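Local coordinates for protein endoglucanase EG-II (Hypocrea jecorina, PDB 3QR3) that probably hydrolyses internal beta-1,4-glucosidic bonds of cellulose, as a family 5 endoglucanase with a TIM-barrel catalytic domain, at residues A[145-150]-A[156-161]; A[55-60]-A[319-324]. One frame throughout, in Å; residues are numbered along the deposited sequence.

Both contacts set a connection next to a strand of the (beta/alpha)8 barrel against a helix, with centres about 28 Å and nearest atoms about 9 Å apart, on opposite sides of the chain's centre. Interaction 2 starts at the lead-in to strand 59-64 and ends on helix 319-325, the last helix of the chain. Between these two segments in sequence comes interaction 1, which runs from the loop following strand 142-145 to helix 155-171. In the sheet, strand 99-104 separates 59-64 from 142-145. Interaction 1 thus packs the loop that leaves the fourth strand on the helix that follows it, whereas interaction 2 brings the last helix against the turn leading into the second strand.

Interaction 1 of 2, residues A[145-150]-A[156-161]; sequences GIMNEP and NTWAAT
W158 reaches from helix 155-171 to M147 and P150, and its indole ring accounts for the close contacts between the segments. These are apolar. P150 lies over one face: its CB stands 4.0 Å above the W158 ring plane, offset toward the rim, while P150 CG approaches W158 NE1 at 3.6 Å. M147 comes instead at the ring edge, near its plane, with its CB 3.7 Å from W158 CZ2; M147 CG, 3.9 Å from W158 CH2, is displaced from the plane toward the side on which P150 lies. With CG anti to the backbone N (chi1 179°), W158 turns the NE1-CZ2-CH2 side of its indole to the loop, and its side chain crosses those of M147 and P150 at about a right angle.

The polar part is separate. W158 NE1 donates a hydrogen bond to P182 O of strand 179-182, which satisfies the buried indole N-H and helps fix the ring's rotation. A leucine in place of W158 would probably leave P182 O without this donor and open a gap beside M147 and P150.

Next to P150, E149 OE2 is hydrogen-bonded to H219 ND1 and N148 OD1 to R61 NH2. N148-E149-P150 matches the Asn-Glu-Pro signature of glycoside hydrolase family 5, found after the fourth barrel strand; in relatives its glutamate is the acid/base, consistent with an active-site loop packed here on its following helix.

Interaction 2 of 2, residues A[55-60]-A[319-324]; sequences DGMTIF and SLVSSC
V321 turns a single methyl toward both D55 and M57, and the two arrive in different ways. V321 CG1 is anti to the backbone N (chi1 167°) and projects from helix 319-325 toward the other segment. The side chain of D55 crosses that of V321 at about a right angle, and D55 OD2 stops 4.0 Å from V321 CG1: a van der Waals approach of a carboxylate oxygen to a methyl group. M57 meets the same methyl with the end of its chain. Beyond CB it is fully extended (chi2 176°, chi3 -179°), which carries its terminal CE to 4.2 Å from V321 CG1. Only 79 Å² is buried between the segments, and the nearest CA atoms, those of D55 and S322, lie 8.0 Å apart, so side chains alone bridge the distance.

Between D55 and M57 the chain turns through G56, whose positive phi marks the exit from helix 44-55 on the way to strand 59-64. Helix 319-325 is held by bonds of its own. S319 O accepts hydrogen bonds from S323 N and S323 OG, each 2.8 Å away, from opposite faces of its carbonyl plane. C324 is joined to C274 of helix 267-281 by a disulfide, and L320 N is hydrogen-bonded to N265 OD1.

D55 OD2 also lies close to D317 OD1, a like-charge neighbour that may raise the affinity of one carboxylate for a proton, while D55 OD1 has a long, weak ion pair with K328 NZ. Across the contact M57 and V321 meet as apolar groups, while the D55 carboxylate only approaches a methyl and finds its polar partners elsewhere: a small meeting of side chains without a directional bond.

Interaction 1 of 2, residues A[145-150]-A[156-161]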
ATOM      1  N   GLY A 145       0.422   6.660  -2.435  1.00 13.96           N
ATOM      2  CA  GLY A 145       1.236   5.857  -1.529  1.00 15.60           C
ATOM      3  C   GLY A 145       2.716   6.110  -1.749  1.00 20.26           C
ATOM      4  O   GLY A 145       3.417   5.371  -2.474  1.00 18.87           O
ATOM      5  N   ILE A 146       3.190   7.171  -1.114  1.00 13.06           N
ATOM      6  CA  ILE A 146       4.506   7.751  -1.401  1.00 15.38           C
ATOM      7  C   ILE A 146       5.646   6.745  -1.542  1.00 15.42           C
ATOM      8  O   ILE A 146       6.446   6.827  -2.481  1.00 17.63           O
ATOM      9  CB  ILE A 146       4.854   8.826  -0.344  1.00 15.00           C
ATOM     10  CG1 ILE A 146       3.927  10.027  -0.520  1.00 11.22           C
ATOM     11  CG2 ILE A 146       6.311   9.259  -0.455  1.00 15.89           C
ATOM     12  CD1 ILE A 146       4.299  11.244   0.371  1.00 15.11           C
ATOM     13  N   MET A 147       5.720   5.791  -0.622  1.00 17.60           N
ATOM     14  CA  MET A 147       6.824   4.845  -0.622  1.00 18.71           C
ATOM     15  C   MET A 147       6.537   3.626   0.239  1.00 20.62           C
ATOM     16  O   MET A 147       6.055   3.741   1.356  1.00 18.33           O
ATOM     17  CB  MET A 147       8.121   5.518  -0.156  1.00 19.97           C
ATOM     18  CG  MET A 147       9.342   4.594  -0.175  1.00 12.79           C
ATOM     19  SD  MET A 147       9.671   3.886  -1.804  1.00 16.40           S
ATOM     20  CE  MET A 147       9.748   5.379  -2.780  1.00 19.59           C
ATOM     21  N   ASN A 148       6.854   2.455  -0.297  1.00 16.31           N
ATOM     22  CA  ASN A 148       6.702   1.217   0.439  1.00 17.73           C
ATOM     23  C   ASN A 148       7.925   0.954   1.324  1.00 17.53           C
ATOM     24  O   ASN A 148       9.060   0.932   0.843  1.00 18.91           O
ATOM     25  CB  ASN A 148       6.508   0.056  -0.544  1.00 17.46           C
ATOM     26  CG  ASN A 148       6.306  -1.268   0.158  1.00 20.35           C
ATOM     27  OD1 ASN A 148       5.251  -1.514   0.728  1.00 18.01           O
ATOM     28  ND2 ASN A 148       7.314  -2.133   0.106  1.00 21.39           N
ATOM     29  N   GLU A 149       7.682   0.790   2.618  1.00 14.63           N
ATOM     30  CA  GLU A 149       8.673   0.268   3.569  1.00 16.10           C
ATOM     31  C   GLU A 149      10.079   0.882   3.559  1.00 19.22           C
ATOM     32  O   GLU A 149      11.072   0.166   3.366  1.00 16.27           O
ATOM     33  CB  GLU A 149       8.741  -1.264   3.475  1.00 15.73           C
ATOM     34  CG  GLU A 149       7.423  -1.894   3.900  1.00 16.41           C
ATOM     35  CD  GLU A 149       7.505  -3.379   4.162  1.00 24.04           C
ATOM     36  OE1 GLU A 149       8.568  -3.969   3.908  1.00 24.04           O
ATOM     37  OE2 GLU A 149       6.492  -3.946   4.640  1.00 24.51           O
ATOM     38  N   PRO A 150      10.172   2.207   3.797  1.00 16.64           N
ATOM     39  CA  PRO A 150      11.492   2.755   4.099  1.00 15.87           C
ATOM     40  C   PRO A 150      12.082   1.990   5.267  1.00 19.09           C
ATOM     41  O   PRO A 150      11.341   1.587   6.173  1.00 17.11           O
ATOM     42  CB  PRO A 150      11.185   4.198   4.538  1.00 15.16           C
ATOM     43  CG  PRO A 150       9.891   4.534   3.840  1.00 18.32           C
ATOM     44  CD  PRO A 150       9.113   3.228   3.901  1.00 17.78           C
ATOM     45  N   ASN A 156      14.962  11.967   9.830  1.00 16.01           N
ATOM     46  CA  ASN A 156      14.815  13.415   9.724  1.00 21.90           C
ATOM     47  C   ASN A 156      14.900  13.829   8.266  1.00 20.47           C
ATOM     48  O   ASN A 156      14.068  14.580   7.763  1.00 16.65           O
ATOM     49  CB  ASN A 156      15.890  14.147  10.539  1.00 23.61           C
ATOM     50  CG  ASN A 156      15.864  13.774  12.006  1.00 26.88           C
ATOM     51  OD1 ASN A 156      14.939  14.137  12.732  1.00 29.45           O
ATOM     52  ND2 ASN A 156      16.880  13.046  12.452  1.00 25.78           N
ATOM     53  N   THR A 157      15.915  13.320   7.584  1.00 18.97           N
ATOM     54  CA  THR A 157      16.068  13.601   6.166  1.00 17.50           C
ATOM     55  C   THR A 157      14.902  13.025   5.360  1.00 15.59           C
ATOM     56  O   THR A 157      14.370  13.692   4.471  1.00 16.68           O
ATOM     57  CB  THR A 157      17.407  13.062   5.654  1.00 23.75           C
ATOM     58  OG1 THR A 157      18.443  13.530   6.521  1.00 27.12           O
ATOM     59  CG2 THR A 157      17.675  13.535   4.232  1.00 19.00           C
ATOM     60  N   TRP A 158      14.490  11.800   5.686  1.00 16.78           N
ATOM     61  CA  TRP A 158      13.327  11.192   5.013  1.00 18.04           C
ATOM     62  C   TRP A 158      12.045  12.041   5.135  1.00 21.21           C
ATOM     63  O   TRP A 158      11.337  12.247   4.146  1.00 19.37           O
ATOM     64  CB  TRP A 158      13.086   9.754   5.503  1.00 17.34           C
ATOM     65  CG  TRP A 158      11.885   9.088   4.864  1.00 19.05           C
ATOM     66  CD1 TRP A 158      10.759   8.639   5.496  1.00 20.74           C
ATOM     67  CD2 TRP A 158      11.695   8.809   3.469  1.00 18.57           C
ATOM     68  NE1 TRP A 158       9.889   8.092   4.583  1.00 15.96           N
ATOM     69  CE2 TRP A 158      10.436   8.188   3.334  1.00 15.68           C
ATOM     70  CE3 TRP A 158      12.469   9.020   2.325  1.00 14.62           C
ATOM     71  CZ2 TRP A 158       9.932   7.787   2.102  1.00 18.10           C
ATOM     72  CZ3 TRP A 158      11.964   8.619   1.101  1.00 17.28           C
ATOM     73  CH2 TRP A 158      10.709   8.008   1.003  1.00 14.22           C
ATOM     74  N   ALA A 159      11.747  12.537   6.336  1.00 16.63           N
ATOM     75  CA  ALA A 159      10.569  13.389   6.528  1.00 18.04           C
ATOM     76  C   ALA A 159      10.590  14.636   5.642  1.00 20.10           C
ATOM     77  O   ALA A 159       9.551  15.068   5.144  1.00 20.60           O
ATOM     78  CB  ALA A 159      10.429  13.799   8.003  1.00 20.28           C
ATOM     79  N   ALA A 160      11.771  15.227   5.465  1.00 20.68           N
ATOM     80  CA  ALA A 160      11.937  16.359   4.558  1.00 16.39           C
ATOM     81  C   ALA A 160      11.613  15.946   3.125  1.00 17.01           C
ATOM     82  O   ALA A 160      10.903  16.655   2.407  1.00 19.80           O
ATOM     83  CB  ALA A 160      13.365  16.912   4.645  1.00 15.14           C
ATOM     84  N   THR A 161      12.138  14.792   2.717  1.00 19.57           N
ATOM     85  CA  THR A 161      11.854  14.235   1.393  1.00 18.80           C
ATOM     86  C   THR A 161      10.352  14.063   1.229  1.00 15.35           C
ATOM     87  O   THR A 161       9.760  14.478   0.217  1.00 16.13           O
ATOM     88  CB  THR A 161      12.577  12.881   1.196  1.00 21.62           C
ATOM     89  OG1 THR A 161      13.992  13.093   1.246  1.00 18.74           O
ATOM     90  CG2 THR A 161      12.194  12.214  -0.146  1.00 15.40           C
TER

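Interaction 2 of 2, residues A[55-60]-A[319-324]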
ATOM      1  N   ASP A  55     -17.416  -9.224  -1.459  1.00 19.51           N
ATOM      2  CA  ASP A  55     -16.699  -9.132  -0.188  1.00 18.04           C
ATOM      3  C   ASP A  55     -16.712  -7.745   0.435  1.00 19.98           C
ATOM      4  O   ASP A  55     -15.989  -7.489   1.398  1.00 19.85           O
ATOM      5  CB  ASP A  55     -15.249  -9.597  -0.372  1.00 20.81           C
ATOM      6  CG  ASP A  55     -15.150 -11.080  -0.592  1.00 29.69           C
ATOM      7  OD1 ASP A  55     -16.152 -11.773  -0.315  1.00 24.08           O
ATOM      8  OD2 ASP A  55     -14.080 -11.552  -1.036  1.00 25.93           O
ATOM      9  N   GLY A  56     -17.521  -6.850  -0.121  1.00 18.94           N
ATOM     10  CA  GLY A  56     -17.740  -5.543   0.472  1.00 21.86           C
ATOM     11  C   GLY A  56     -16.493  -4.685   0.606  1.00 23.10           C
ATOM     12  O   GLY A  56     -16.424  -3.801   1.464  1.00 19.97           O
ATOM     13  N   MET A  57     -15.508  -4.930  -0.248  1.00 23.65           N
ATOM     14  CA  MET A  57     -14.261  -4.177  -0.181  1.00 18.79           C
ATOM     15  C   MET A  57     -14.339  -2.850  -0.915  1.00 21.33           C
ATOM     16  O   MET A  57     -15.015  -2.725  -1.938  1.00 19.16           O
ATOM     17  CB  MET A  57     -13.106  -5.023  -0.706  1.00 20.67           C
ATOM     18  CG  MET A  57     -12.754  -6.131   0.259  1.00 22.65           C
ATOM     19  SD  MET A  57     -11.476  -7.205  -0.373  1.00 28.54           S
ATOM     20  CE  MET A  57     -11.378  -8.354   1.003  1.00 23.33           C
ATOM     21  N   THR A  58     -13.625  -1.860  -0.392  1.00 16.66           N
ATOM     22  CA  THR A  58     -13.737  -0.492  -0.897  1.00 22.97           C
ATOM     23  C   THR A  58     -12.392   0.155  -1.225  1.00 20.63           C
ATOM     24  O   THR A  58     -12.330   1.313  -1.653  1.00 19.97           O
ATOM     25  CB  THR A  58     -14.450   0.380   0.129  1.00 17.63           C
ATOM     26  OG1 THR A  58     -13.885   0.118   1.421  1.00 21.42           O
ATOM     27  CG2 THR A  58     -15.938   0.038   0.166  1.00 22.24           C
ATOM     28  N   ILE A  59     -11.307  -0.582  -1.033  1.00 18.67           N
ATOM     29  CA  ILE A  59      -9.997  -0.052  -1.386  1.00 17.85           C
ATOM     30  C   ILE A  59      -9.083  -1.147  -1.938  1.00 18.39           C
ATOM     31  O   ILE A  59      -9.180  -2.306  -1.544  1.00 19.69           O
ATOM     32  CB  ILE A  59      -9.348   0.652  -0.175  1.00 15.42           C
ATOM     33  CG1 ILE A  59      -8.146   1.502  -0.610  1.00 17.70           C
ATOM     34  CG2 ILE A  59      -8.970  -0.370   0.900  1.00 14.82           C
ATOM     35  CD1 ILE A  59      -7.799   2.617   0.357  1.00 19.79           C
ATOM     36  N   PHE A  60      -8.226  -0.779  -2.882  1.00 14.58           N
ATOM     37  CA  PHE A  60      -7.163  -1.675  -3.345  1.00 16.86           C
ATOM     38  C   PHE A  60      -5.857  -0.920  -3.417  1.00 16.72           C
ATOM     39  O   PHE A  60      -5.837   0.278  -3.674  1.00 17.77           O
ATOM     40  CB  PHE A  60      -7.518  -2.305  -4.695  1.00 17.53           C
ATOM     41  CG  PHE A  60      -8.793  -3.082  -4.641  1.00 14.73           C
ATOM     42  CD1 PHE A  60      -8.825  -4.322  -4.040  1.00 16.05           C
ATOM     43  CD2 PHE A  60      -9.968  -2.537  -5.120  1.00 17.26           C
ATOM     44  CE1 PHE A  60     -10.011  -5.039  -3.938  1.00 17.21           C
ATOM     45  CE2 PHE A  60     -11.157  -3.244  -5.036  1.00 18.73           C
ATOM     46  CZ  PHE A  60     -11.177  -4.498  -4.439  1.00 22.30           C
ATOM     47  N   SER A 319      -9.258 -18.941   2.917  1.00 17.49           N
ATOM     48  CA  SER A 319      -9.922 -18.985   4.210  1.00 22.28           C
ATOM     49  C   SER A 319      -9.696 -17.712   5.049  1.00 19.26           C
ATOM     50  O   SER A 319     -10.602 -17.258   5.758  1.00 21.04           O
ATOM     51  CB  SER A 319      -9.534 -20.251   4.987  1.00 24.05           C
ATOM     52  OG  SER A 319      -8.138 -20.328   5.187  1.00 29.27           O
ATOM     53  N   LEU A 320      -8.512 -17.118   4.958  1.00 19.27           N
ATOM     54  CA  LEU A 320      -8.246 -15.915   5.748  1.00 19.24           C
ATOM     55  C   LEU A 320      -9.070 -14.734   5.237  1.00 21.21           C
ATOM     56  O   LEU A 320      -9.628 -13.967   6.023  1.00 23.55           O
ATOM     57  CB  LEU A 320      -6.752 -15.566   5.767  1.00 21.13           C
ATOM     58  CG  LEU A 320      -6.390 -14.450   6.758  1.00 23.59           C
ATOM     59  CD1 LEU A 320      -6.518 -14.940   8.185  1.00 23.12           C
ATOM     60  CD2 LEU A 320      -4.986 -13.938   6.525  1.00 20.43           C
ATOM     61  N   VAL A 321      -9.153 -14.580   3.921  1.00 23.07           N
ATOM     62  CA  VAL A 321      -9.972 -13.511   3.352  1.00 21.60           C
ATOM     63  C   VAL A 321     -11.442 -13.716   3.738  1.00 22.26           C
ATOM     64  O   VAL A 321     -12.085 -12.819   4.303  1.00 20.08           O
ATOM     65  CB  VAL A 321      -9.842 -13.443   1.828  1.00 21.34           C
ATOM     66  CG1 VAL A 321     -10.938 -12.560   1.232  1.00 17.56           C
ATOM     67  CG2 VAL A 321      -8.445 -12.933   1.425  1.00 17.55           C
ATOM     68  N   SER A 322     -11.954 -14.909   3.444  1.00 20.94           N
ATOM     69  CA  SER A 322     -13.349 -15.238   3.696  1.00 24.25           C
ATOM     70  C   SER A 322     -13.710 -15.070   5.168  1.00 24.68           C
ATOM     71  O   SER A 322     -14.742 -14.480   5.494  1.00 28.41           O
ATOM     72  CB  SER A 322     -13.646 -16.670   3.242  1.00 26.53           C
ATOM     73  OG  SER A 322     -14.942 -17.056   3.637  1.00 37.82           O
ATOM     74  N   SER A 323     -12.854 -15.580   6.052  1.00 24.44           N
ATOM     75  CA  SER A 323     -13.133 -15.559   7.487  1.00 22.10           C
ATOM     76  C   SER A 323     -12.844 -14.216   8.172  1.00 31.21           C
ATOM     77  O   SER A 323     -13.480 -13.903   9.167  1.00 24.01           O
ATOM     78  CB  SER A 323     -12.330 -16.649   8.214  1.00 22.30           C
ATOM     79  OG  SER A 323     -12.509 -17.932   7.628  1.00 30.92           O
ATOM     80  N   CYS A 324     -11.901 -13.421   7.660  1.00 22.95           N
ATOM     81  CA  CYS A 324     -11.415 -12.263   8.416  0.80 21.71           C
ATOM     82  C   CYS A 324     -11.436 -10.916   7.699  1.00 26.76           C
ATOM     83  O   CYS A 324     -11.766  -9.895   8.304  1.00 31.70           O
ATOM     84  CB  CYS A 324     -10.002 -12.534   8.944  1.00 26.87           C
ATOM     85  SG  CYS A 324      -9.931 -13.862  10.155  1.00 37.78           S
TER